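Local coordinates for ORF14 (Streptomyces clavuligerus, PDB 2WPX), which binds acetyl-CoA and is probably an acyltransferase with two GCN5-related N-acetyltransferase (GNAT) repeats, from the clavulanic acid biosynthesis pathway, at residues D26-A31 / Q89-P94; G22-L27 / V71-L76; A235-A240 / A249-V254. One frame throughout, in Å; residues are numbered along the deposited sequence.

Contact 1 of 3, residues D26-A31 / Q89-P94; sequences DLMALA and QLLVHP. With ACO (acetyl coenzyme *a), chain C.
L27 and L91 meet tip to tip where helix 18-33 lies over strand 84-92. The CD2 methyl of L91 sits 3.4 Å from L27 CG and nearly as close to L27 CD2. L91 extends straight out from the strand, chi1 -174° and chi2 174°, which carries both its methyls up to the helix: CD2 goes to L27, while CD1 lies 3.8 Å from M28 CG, the two side chains meeting at about a right angle. A31, one turn on from L27, points its CB at the same isobutyl group, 4.0 Å from L91 CD2. The other methyl of L27, CD1, turns to the end of the strand and rests 3.6 Å from H93 CB, beside the imidazole. P94 follows and brings its ring up to the last turn of the segment, with CD 4.2 Å from A31 CB. Helix and strand axes run 9.5 Å apart at an angle of 74°. The strand is the one that, as in other GNAT domains, carries acetyl-CoA along its backbone, and its two faces divide the work: L91 looks to the helix, whereas V92 points away from it and L90 packs on L105 and W106 of helix 101-115. The pantetheine arm is held by main-chain atoms, its N4P giving a hydrogen bond to L90 O (2.9 Å) and its O9P taking one from V92 N (2.9 Å). Further along the cofactor, the backbone amides of R98, G100, G102 and R103 supply more hydrogen bonds.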
loop_
_atom_site.group_PDB
_atom_site.type_symbol
_atom_site.label_atom_id
_atom_site.label_comp_id
_atom_site.label_asym_id
_atom_site.label_seq_id
_atom_site.Cartn_x
_atom_site.Cartn_y
_atom_site.Cartn_z
ATOM N N ASP A 26 6.836 17.637 7.253
ATOM C CA ASP A 26 6.323 18.026 8.550
ATOM C C ASP A 26 4.815 17.926 8.738
ATOM O O ASP A 26 4.330 17.510 9.773
ATOM C CB ASP A 26 6.764 19.443 8.848
ATOM C CG ASP A 26 8.245 19.534 9.029
ATOM O OD1 ASP A 26 8.816 20.651 8.962
ATOM O OD2 ASP A 26 8.851 18.450 9.222
ATOM N N LEU A 27 4.054 18.385 7.769
ATOM C CA LEU A 27 2.627 18.201 7.841
ATOM C C LEU A 27 2.307 16.726 8.068
ATOM O O LEU A 27 1.408 16.387 8.849
ATOM C CB LEU A 27 2.019 18.631 6.524
ATOM C CG LEU A 27 0.532 18.340 6.295
ATOM C CD1 LEU A 27 -0.224 19.296 7.186
ATOM C CD2 LEU A 27 0.143 18.514 4.822
ATOM N N MET A 28 3.001 15.838 7.359
ATOM C CA MET A 28 2.691 14.425 7.472
ATOM C C MET A 28 3.080 13.881 8.851
ATOM O O MET A 28 2.269 13.206 9.503
ATOM C CB MET A 28 3.299 13.584 6.326
ATOM C CG MET A 28 2.537 13.723 5.020
ATOM S SD MET A 28 3.264 12.709 3.723
ATOM C CE MET A 28 4.885 13.458 3.574
ATOM N N ALA A 29 4.315 14.139 9.268
ATOM C CA ALA A 29 4.790 13.716 10.596
ATOM C C ALA A 29 3.828 14.159 11.705
ATOM O O ALA A 29 3.522 13.391 12.637
ATOM C CB ALA A 29 6.184 14.301 10.855
ATOM N N LEU A 30 3.345 15.396 11.620
ATOM C CA LEU A 30 2.392 15.892 12.616
ATOM C C LEU A 30 1.015 15.252 12.508
ATOM O O LEU A 30 0.451 14.885 13.533
ATOM C CB LEU A 30 2.337 17.413 12.604
ATOM C CG LEU A 30 1.621 18.289 13.630
ATOM C CD1 LEU A 30 0.120 18.228 13.421
ATOM C CD2 LEU A 30 1.971 18.005 15.108
ATOM N N ALA A 31 0.464 15.094 11.309
ATOM C CA ALA A 31 -0.884 14.461 11.192
ATOM C C ALA A 31 -0.842 12.995 11.608
ATOM O O ALA A 31 -1.843 12.476 12.092
ATOM C CB ALA A 31 -1.512 14.570 9.757
ATOM N N GLN A 89 -3.421 11.019 -1.714
ATOM C CA GLN A 89 -3.317 11.783 -0.501
ATOM C C GLN A 89 -4.240 12.975 -0.518
ATOM O O GLN A 89 -4.218 13.770 -1.465
ATOM C CB GLN A 89 -1.860 12.229 -0.190
ATOM C CG GLN A 89 -1.734 13.046 1.096
ATOM C CD GLN A 89 -0.303 13.557 1.352
ATOM O OE1 GLN A 89 0.402 13.083 2.264
ATOM N NE2 GLN A 89 0.137 14.498 0.545
ATOM N N LEU A 90 -5.044 13.106 0.532
ATOM C CA LEU A 90 -5.782 14.338 0.776
ATOM C C LEU A 90 -5.723 14.605 2.290
ATOM O O LEU A 90 -6.438 13.984 3.063
ATOM C CB LEU A 90 -7.248 14.212 0.273
ATOM C CG LEU A 90 -8.030 15.526 0.150
ATOM C CD1 LEU A 90 -9.175 15.408 -0.827
ATOM C CD2 LEU A 90 -8.534 16.066 1.559
ATOM N N LEU A 91 -4.900 15.554 2.709
ATOM C CA LEU A 91 -4.547 15.712 4.114
ATOM C C LEU A 91 -4.627 17.201 4.566
ATOM O O LEU A 91 -4.166 18.119 3.866
ATOM C CB LEU A 91 -3.129 15.152 4.320
ATOM C CG LEU A 91 -2.476 15.025 5.706
ATOM C CD1 LEU A 91 -1.157 14.332 5.653
ATOM C CD2 LEU A 91 -2.201 16.396 6.217
ATOM N N VAL A 92 -5.246 17.444 5.712
ATOM C CA VAL A 92 -5.417 18.804 6.206
ATOM C C VAL A 92 -4.729 18.833 7.576
ATOM O O VAL A 92 -4.847 17.876 8.356
ATOM C CB VAL A 92 -6.927 19.166 6.248
ATOM C CG1 VAL A 92 -7.204 20.461 6.988
ATOM C CG2 VAL A 92 -7.491 19.295 4.842
ATOM N N HIS A 93 -3.919 19.858 7.798
ATOM C CA HIS A 93 -3.206 20.054 9.062
ATOM C C HIS A 93 -4.206 19.934 10.228
ATOM O O HIS A 93 -5.240 20.634 10.264
ATOM C CB HIS A 93 -2.487 21.433 9.031
ATOM C CG HIS A 93 -1.727 21.795 10.292
ATOM N ND1 HIS A 93 -0.415 22.250 10.263
ATOM C CD2 HIS A 93 -2.117 21.867 11.593
ATOM C CE1 HIS A 93 -0.011 22.520 11.495
ATOM N NE2 HIS A 93 -1.029 22.306 12.318
ATOM N N PRO A 94 -3.897 19.055 11.194
ATOM C CA PRO A 94 -4.732 18.683 12.336
ATOM C C PRO A 94 -5.200 19.878 13.105
ATOM O O PRO A 94 -6.217 19.765 13.807
ATOM C CB PRO A 94 -3.801 17.869 13.258
ATOM C CG PRO A 94 -2.453 17.966 12.666
ATOM C CD PRO A 94 -2.623 18.328 11.201
HETATM N N1A ACO C . -16.456 14.359 11.700
HETATM C C2A ACO C . -17.643 14.481 11.124
HETATM N N3A ACO C . -17.854 15.113 9.953
HETATM C C4A ACO C . -16.820 15.631 9.290
HETATM C C5A ACO C . -15.564 15.507 9.860
HETATM C C6A ACO C . -15.387 14.866 11.078
HETATM N N6A ACO C . -14.170 14.754 11.602
HETATM N N7A ACO C . -14.694 16.106 9.052
HETATM C C8A ACO C . -15.364 16.540 7.987
HETATM N N9A ACO C . -16.641 16.265 8.131
HETATM C C1B ACO C . -17.607 16.668 7.088
HETATM C C2B ACO C . -18.577 17.792 7.457
HETATM O O2B ACO C . -19.679 17.722 6.561
HETATM C C3B ACO C . -17.764 18.988 7.103
HETATM O O3B ACO C . -18.557 20.081 6.682
HETATM P P3B ACO C . -18.921 21.186 7.779
HETATM O O7A ACO C . -19.732 22.519 7.294
HETATM O O8A ACO C . -19.045 20.636 9.220
HETATM O O9A ACO C . -20.278 20.542 7.727
HETATM C C4B ACO C . -17.090 18.583 5.782
HETATM O O4B ACO C . -16.877 17.152 5.874
HETATM C C5B ACO C . -15.980 19.549 6.254
HETATM O O5B ACO C . -14.904 19.374 5.563
HETATM P P1A ACO C . -13.771 20.379 5.645
HETATM O O1A ACO C . -13.481 20.791 4.125
HETATM O O2A ACO C . -13.869 21.530 6.640
HETATM O O3A ACO C . -12.777 19.405 6.356
HETATM P P2A ACO C . -11.252 19.227 6.663
HETATM O O4A ACO C . -11.246 19.161 8.232
HETATM O O5A ACO C . -10.347 20.311 6.203
HETATM O O6A ACO C . -11.075 17.667 6.149
HETATM C CBP ACO C . -10.334 15.371 6.470
HETATM C CCP ACO C . -9.933 16.801 6.051
HETATM C CDP ACO C . -11.766 15.858 6.605
HETATM C CEP ACO C . -9.923 14.915 5.118
HETATM C CAP ACO C . -9.320 15.506 7.635
HETATM O OAP ACO C . -9.861 14.799 8.704
HETATM C C9P ACO C . -7.985 14.802 7.302
HETATM O O9P ACO C . -7.085 15.405 6.735
HETATM N N8P ACO C . -7.809 13.599 7.852
HETATM C C7P ACO C . -6.601 12.786 7.615
HETATM C C6P ACO C . -6.579 12.536 6.113
HETATM C C5P ACO C . -7.729 11.697 5.579
HETATM O O5P ACO C . -8.214 10.766 6.205
HETATM N N4P ACO C . -8.125 12.028 4.389
HETATM C C3P ACO C . -9.071 11.194 3.676
HETATM C C2P ACO C . -10.334 11.948 3.326
HETATM S S1P ACO C . -11.279 10.672 2.460
HETATM C C ACO C . -11.157 11.287 0.870
HETATM O O ACO C . -10.282 12.119 0.626
HETATM C CH3 ACO C . -12.193 10.790 -0.140
#

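Contact 2 of 3, residues G22-L27 / V71-L76; sequences GQWLDL and VGALRL
Apolar packing joins W24 and L27, three residues apart on helix 18-33, to strand 69-79. A73 points its methyl between them: CB lies 3.8 Å from W24 CD1, at the edge of the indole and near its plane, and 4.0 Å from L27 CD2. That same leucine methyl rests on the backbone of G72, 3.8 Å from its CA, and V71 adds a looser contact. V71 and G72 both face V64 in a classic beta bulge of the GNAT sheet. Helix and strand run nearly perpendicular here, at 98°.

The second kind of contact pairs a ring with an arginine side chain. W24, its CG anti to the backbone N (chi1 175°), reaches along the strand until CZ2 is 3.8 Å from R75 CD. R75 bends at chi3, and its guanidinium plane stands 86° from the indole, with NH1 3.8 Å from W24 CZ2. The charge has polar partners elsewhere: NH2 forms a salt bridge with D61 and NH1 a hydrogen bond with S49. All the touching residues are buried; R75 lays its CD and NH1 against the indole, and its charge is probably balanced by D61.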
loop_
_atom_site.group_PDB
_atom_site.type_symbol
_atom_site.label_atom_id
_atom_site.label_comp_id
_atom_site.label_asym_id
_atom_site.label_seq_id
_atom_site.Cartn_x
_atom_site.Cartn_y
_atom_site.Cartn_z
ATOM N N GLY A 22 10.007 20.121 2.692
ATOM C CA GLY A 22 10.191 20.104 4.143
ATOM C C GLY A 22 8.913 20.305 4.949
ATOM O O GLY A 22 8.623 19.546 5.884
ATOM N N GLN A 23 8.154 21.338 4.585
ATOM C CA GLN A 23 6.806 21.551 5.135
ATOM C C GLN A 23 5.837 20.420 4.923
ATOM O O GLN A 23 5.073 20.105 5.795
ATOM C CB GLN A 23 6.187 22.886 4.639
ATOM C CG GLN A 23 6.628 24.008 5.619
ATOM C CD GLN A 23 6.241 25.397 5.168
ATOM O OE1 GLN A 23 5.058 25.685 4.995
ATOM N NE2 GLN A 23 7.233 26.270 5.006
ATOM N N TRP A 24 5.826 19.849 3.749
ATOM C CA TRP A 24 4.964 18.702 3.478
ATOM C C TRP A 24 5.339 17.491 4.370
ATOM O O TRP A 24 4.462 16.798 4.964
ATOM C CB TRP A 24 5.112 18.367 2.002
ATOM C CG TRP A 24 4.424 17.217 1.578
ATOM C CD1 TRP A 24 3.094 17.046 1.550
ATOM C CD2 TRP A 24 5.009 16.031 1.020
ATOM N NE1 TRP A 24 2.794 15.796 1.043
ATOM C CE2 TRP A 24 3.959 15.173 0.677
ATOM C CE3 TRP A 24 6.316 15.605 0.810
ATOM C CZ2 TRP A 24 4.175 13.893 0.122
ATOM C CZ3 TRP A 24 6.529 14.358 0.227
ATOM C CH2 TRP A 24 5.459 13.501 -0.072
ATOM N N LEU A 25 6.643 17.247 4.483
ATOM C CA LEU A 25 7.173 16.165 5.320
ATOM C C LEU A 25 6.678 16.400 6.758
ATOM O O LEU A 25 6.110 15.466 7.387
ATOM C CB LEU A 25 8.714 16.112 5.239
ATOM C CG LEU A 25 9.345 15.684 3.907
ATOM C CD1 LEU A 25 10.856 15.630 4.000
ATOM C CD2 LEU A 25 8.803 14.296 3.553
ATOM N N ASP A 26 6.836 17.637 7.253
ATOM C CA ASP A 26 6.323 18.026 8.550
ATOM C C ASP A 26 4.815 17.926 8.738
ATOM O O ASP A 26 4.330 17.510 9.773
ATOM C CB ASP A 26 6.764 19.443 8.848
ATOM C CG ASP A 26 8.245 19.534 9.029
ATOM O OD1 ASP A 26 8.816 20.651 8.962
ATOM O OD2 ASP A 26 8.851 18.450 9.222
ATOM N N LEU A 27 4.054 18.385 7.769
ATOM C CA LEU A 27 2.627 18.201 7.841
ATOM C C LEU A 27 2.307 16.726 8.068
ATOM O O LEU A 27 1.408 16.387 8.849
ATOM C CB LEU A 27 2.019 18.631 6.524
ATOM C CG LEU A 27 0.532 18.340 6.295
ATOM C CD1 LEU A 27 -0.224 19.296 7.186
ATOM C CD2 LEU A 27 0.143 18.514 4.822
ATOM N N VAL A 71 -0.819 24.041 4.697
ATOM C CA VAL A 71 -1.774 23.575 5.644
ATOM C C VAL A 71 -2.519 22.380 5.104
ATOM O O VAL A 71 -3.459 21.880 5.753
ATOM C CB VAL A 71 -2.750 24.713 6.066
ATOM C CG1 VAL A 71 -1.991 25.732 6.920
ATOM C CG2 VAL A 71 -3.367 25.369 4.855
ATOM N N GLY A 72 -2.110 21.881 3.938
ATOM C CA GLY A 72 -2.716 20.648 3.409
ATOM C C GLY A 72 -2.056 20.226 2.119
ATOM O O GLY A 72 -1.212 20.933 1.577
ATOM N N ALA A 73 -2.438 19.064 1.620
ATOM C CA ALA A 73 -1.742 18.482 0.488
ATOM C C ALA A 73 -2.742 17.638 -0.257
ATOM O O ALA A 73 -3.587 17.019 0.346
ATOM C CB ALA A 73 -0.600 17.630 0.979
ATOM N N LEU A 74 -2.656 17.652 -1.571
ATOM C CA LEU A 74 -3.465 16.764 -2.393
ATOM C C LEU A 74 -2.583 16.013 -3.375
ATOM O O LEU A 74 -1.846 16.636 -4.075
ATOM C CB LEU A 74 -4.444 17.603 -3.218
ATOM C CG LEU A 74 -5.202 16.914 -4.355
ATOM C CD1 LEU A 74 -6.278 15.997 -3.800
ATOM C CD2 LEU A 74 -5.799 17.982 -5.308
ATOM N N ARG A 75 -2.682 14.702 -3.468
ATOM C CA ARG A 75 -1.856 13.979 -4.435
ATOM C C ARG A 75 -2.759 13.094 -5.270
ATOM O O ARG A 75 -3.521 12.299 -4.723
ATOM C CB ARG A 75 -0.807 13.113 -3.713
ATOM C CG ARG A 75 0.121 13.892 -2.718
ATOM C CD ARG A 75 1.482 13.109 -2.449
ATOM N NE ARG A 75 2.252 12.818 -3.681
ATOM C CZ ARG A 75 3.237 11.930 -3.726
ATOM N NH1 ARG A 75 3.579 11.286 -2.615
ATOM N NH2 ARG A 75 3.879 11.685 -4.860
ATOM N N LEU A 76 -2.681 13.234 -6.590
ATOM C CA LEU A 76 -3.390 12.351 -7.489
ATOM C C LEU A 76 -2.465 11.416 -8.186
ATOM O O LEU A 76 -1.363 11.799 -8.563
ATOM C CB LEU A 76 -4.102 13.135 -8.577
ATOM C CG LEU A 76 -5.338 13.888 -8.119
ATOM C CD1 LEU A 76 -6.161 14.178 -9.345
ATOM C CD2 LEU A 76 -6.140 13.140 -7.038
#

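Contact 3 of 3, residues A235-A240 / A249-V254; sequences AYHTGA and AGYTSV
Y236 and V254 form a hydrogen-bonded antiparallel pair: Y236 N gives to V254 O (2.7 Å) and V254 N to Y236 O (2.9 Å). T238 and T252 repeat the pattern with weak bonds, their CA atoms 5.7 Å apart, and T252 CG2 comes 4.2 Å from T238 CB. At the far end A240 N donates to G250 O at 2.7 Å. Between these pairs lie the non-hydrogen-bonded ones, H237 with S253 and G239 with Y251, where CA-H...O contacts such as S253 CA to Y236 O supplement the ladder. A249 N also hydrogen-bonds to A240 O (2.8 Å), and G250 N adds a weak bond to the same oxygen; the two residues opposite A240 form a classic beta bulge. Strands 234-242 and 247-256 thus make a beta hairpin of the second GNAT repeat. On one face the H237 and Y251 side chains run alongside each other in the same direction, meeting ring edge to ring edge at H237 CD2 and Y251 CE2. With its CG beside the backbone N (chi1 -57°), H237 also brings CD2 to 3.5 Å from S253 CB. W185 of the adjoining strand stacks on H237, and its carbonyl oxygen accepts a hydrogen bond from H237 ND1, fixing the turn of the ring. Helix 280-295 packs on the other face, that of Y236, T238, T252 and V254. There Y291 meets the Y236 ring edge-to-face, E296 binds the Y236 hydroxyl, N288 the T238 hydroxyl, and T269 pairs with T252 OG1.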
loop_
_atom_site.group_PDB
_atom_site.type_symbol
_atom_site.label_atom_id
_atom_site.label_comp_id
_atom_site.label_asym_id
_atom_site.label_seq_id
_atom_site.Cartn_x
_atom_site.Cartn_y
_atom_site.Cartn_z
ATOM N N ALA A 235 13.467 -5.171 -0.076
ATOM C CA ALA A 235 12.449 -6.226 -0.048
ATOM C C ALA A 235 13.029 -7.612 0.212
ATOM O O ALA A 235 14.231 -7.830 0.041
ATOM C CB ALA A 235 11.602 -6.198 -1.334
ATOM N N TYR A 236 12.180 -8.529 0.676
ATOM C CA TYR A 236 12.644 -9.874 1.027
ATOM C C TYR A 236 11.664 -10.898 0.447
ATOM O O TYR A 236 10.435 -10.791 0.673
ATOM C CB TYR A 236 12.763 -10.049 2.549
ATOM C CG TYR A 236 13.820 -9.214 3.199
ATOM C CD1 TYR A 236 13.571 -7.861 3.559
ATOM C CD2 TYR A 236 15.076 -9.742 3.471
ATOM C CE1 TYR A 236 14.537 -7.092 4.165
ATOM C CE2 TYR A 236 16.050 -8.956 4.084
ATOM C CZ TYR A 236 15.765 -7.650 4.406
ATOM O OH TYR A 236 16.693 -6.894 5.005
ATOM N N HIS A 237 12.186 -11.860 -0.324
ATOM C CA HIS A 237 11.332 -12.828 -1.031
ATOM C C HIS A 237 11.678 -14.279 -0.697
ATOM O O HIS A 237 12.836 -14.627 -0.578
ATOM C CB HIS A 237 11.439 -12.656 -2.536
ATOM C CG HIS A 237 11.099 -11.282 -3.000
ATOM N ND1 HIS A 237 12.021 -10.254 -3.013
ATOM C CD2 HIS A 237 9.933 -10.748 -3.450
ATOM C CE1 HIS A 237 11.444 -9.157 -3.473
ATOM N NE2 HIS A 237 10.182 -9.434 -3.761
ATOM N N THR A 238 10.645 -15.084 -0.494
ATOM C CA THR A 238 10.757 -16.529 -0.435
ATOM C C THR A 238 9.796 -17.116 -1.467
ATOM O O THR A 238 8.672 -16.656 -1.624
ATOM C CB THR A 238 10.377 -17.053 0.936
ATOM O OG1 THR A 238 11.264 -16.475 1.907
ATOM C CG2 THR A 238 10.468 -18.620 0.963
ATOM N N GLY A 239 10.277 -18.091 -2.212
ATOM C CA GLY A 239 9.482 -18.757 -3.232
ATOM C C GLY A 239 9.497 -20.267 -3.059
ATOM O O GLY A 239 10.410 -20.842 -2.471
ATOM N N ALA A 240 8.438 -20.922 -3.519
ATOM C CA ALA A 240 8.429 -22.362 -3.425
ATOM C C ALA A 240 8.455 -22.906 -4.829
ATOM O O ALA A 240 7.630 -22.513 -5.656
ATOM C CB ALA A 240 7.211 -22.846 -2.701
ATOM N N ALA A 249 5.521 -22.537 -7.457
ATOM C CA ALA A 249 4.289 -22.977 -6.858
ATOM C C ALA A 249 3.750 -21.896 -5.911
ATOM O O ALA A 249 2.551 -21.864 -5.565
ATOM C CB ALA A 249 4.546 -24.308 -6.124
ATOM N N GLY A 250 4.627 -20.990 -5.495
ATOM C CA GLY A 250 4.238 -19.963 -4.558
ATOM C C GLY A 250 5.329 -18.964 -4.253
ATOM O O GLY A 250 6.542 -19.241 -4.431
ATOM N N TYR A 251 4.899 -17.799 -3.769
ATOM C CA TYR A 251 5.842 -16.880 -3.231
ATOM C C TYR A 251 5.222 -15.760 -2.417
ATOM O O TYR A 251 4.010 -15.611 -2.349
ATOM C CB TYR A 251 6.709 -16.356 -4.354
ATOM C CG TYR A 251 6.343 -15.007 -4.800
ATOM C CD1 TYR A 251 5.088 -14.735 -5.265
ATOM C CD2 TYR A 251 7.271 -13.996 -4.772
ATOM C CE1 TYR A 251 4.757 -13.457 -5.666
ATOM C CE2 TYR A 251 6.962 -12.745 -5.189
ATOM C CZ TYR A 251 5.702 -12.477 -5.615
ATOM O OH TYR A 251 5.421 -11.202 -6.024
ATOM N N THR A 252 6.074 -14.968 -1.809
ATOM C CA THR A 252 5.649 -14.013 -0.848
ATOM C C THR A 252 6.753 -12.970 -0.675
ATOM O O THR A 252 7.889 -13.207 -1.059
ATOM C CB THR A 252 5.342 -14.720 0.500
ATOM O OG1 THR A 252 4.757 -13.786 1.401
ATOM C CG2 THR A 252 6.597 -15.265 1.132
ATOM N N SER A 253 6.428 -11.816 -0.109
ATOM C CA SER A 253 7.412 -10.742 0.095
ATOM C C SER A 253 7.113 -9.856 1.309
ATOM O O SER A 253 5.946 -9.644 1.663
ATOM C CB SER A 253 7.429 -9.822 -1.125
ATOM O OG SER A 253 6.104 -9.412 -1.359
ATOM N N VAL A 254 8.196 -9.349 1.908
ATOM C CA VAL A 254 8.191 -8.230 2.827
ATOM C C VAL A 254 8.973 -7.015 2.202
ATOM O O VAL A 254 10.013 -7.162 1.495
ATOM C CB VAL A 254 8.756 -8.613 4.228
ATOM C CG1 VAL A 254 8.820 -7.413 5.148
ATOM C CG2 VAL A 254 7.856 -9.669 4.900
#

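In the fold
Contacts 1 and 2 are adjoining parts of one interface: their centres are about 6 Å apart, they share L27, and helix 18-33 lies across the neighbouring strands 84-92 and 69-79. Backbone pairing ties those strands together, with Q89 O 2.7 Å from R75 N and H93 N 2.9 Å from V71 O, both probable hydrogen bonds. Contact 1 includes residues that bind acetyl-CoA; contact 2 stands one strand further off, the nearest atoms of G72 and acetyl-CoA being about 8 Å apart. Contact 3 belongs to the other GNAT repeat, on the opposite side of the chain's centre. Its centre is about 34 Å from those of contacts 1 and 2, and it lies away from the acetyl-CoA site.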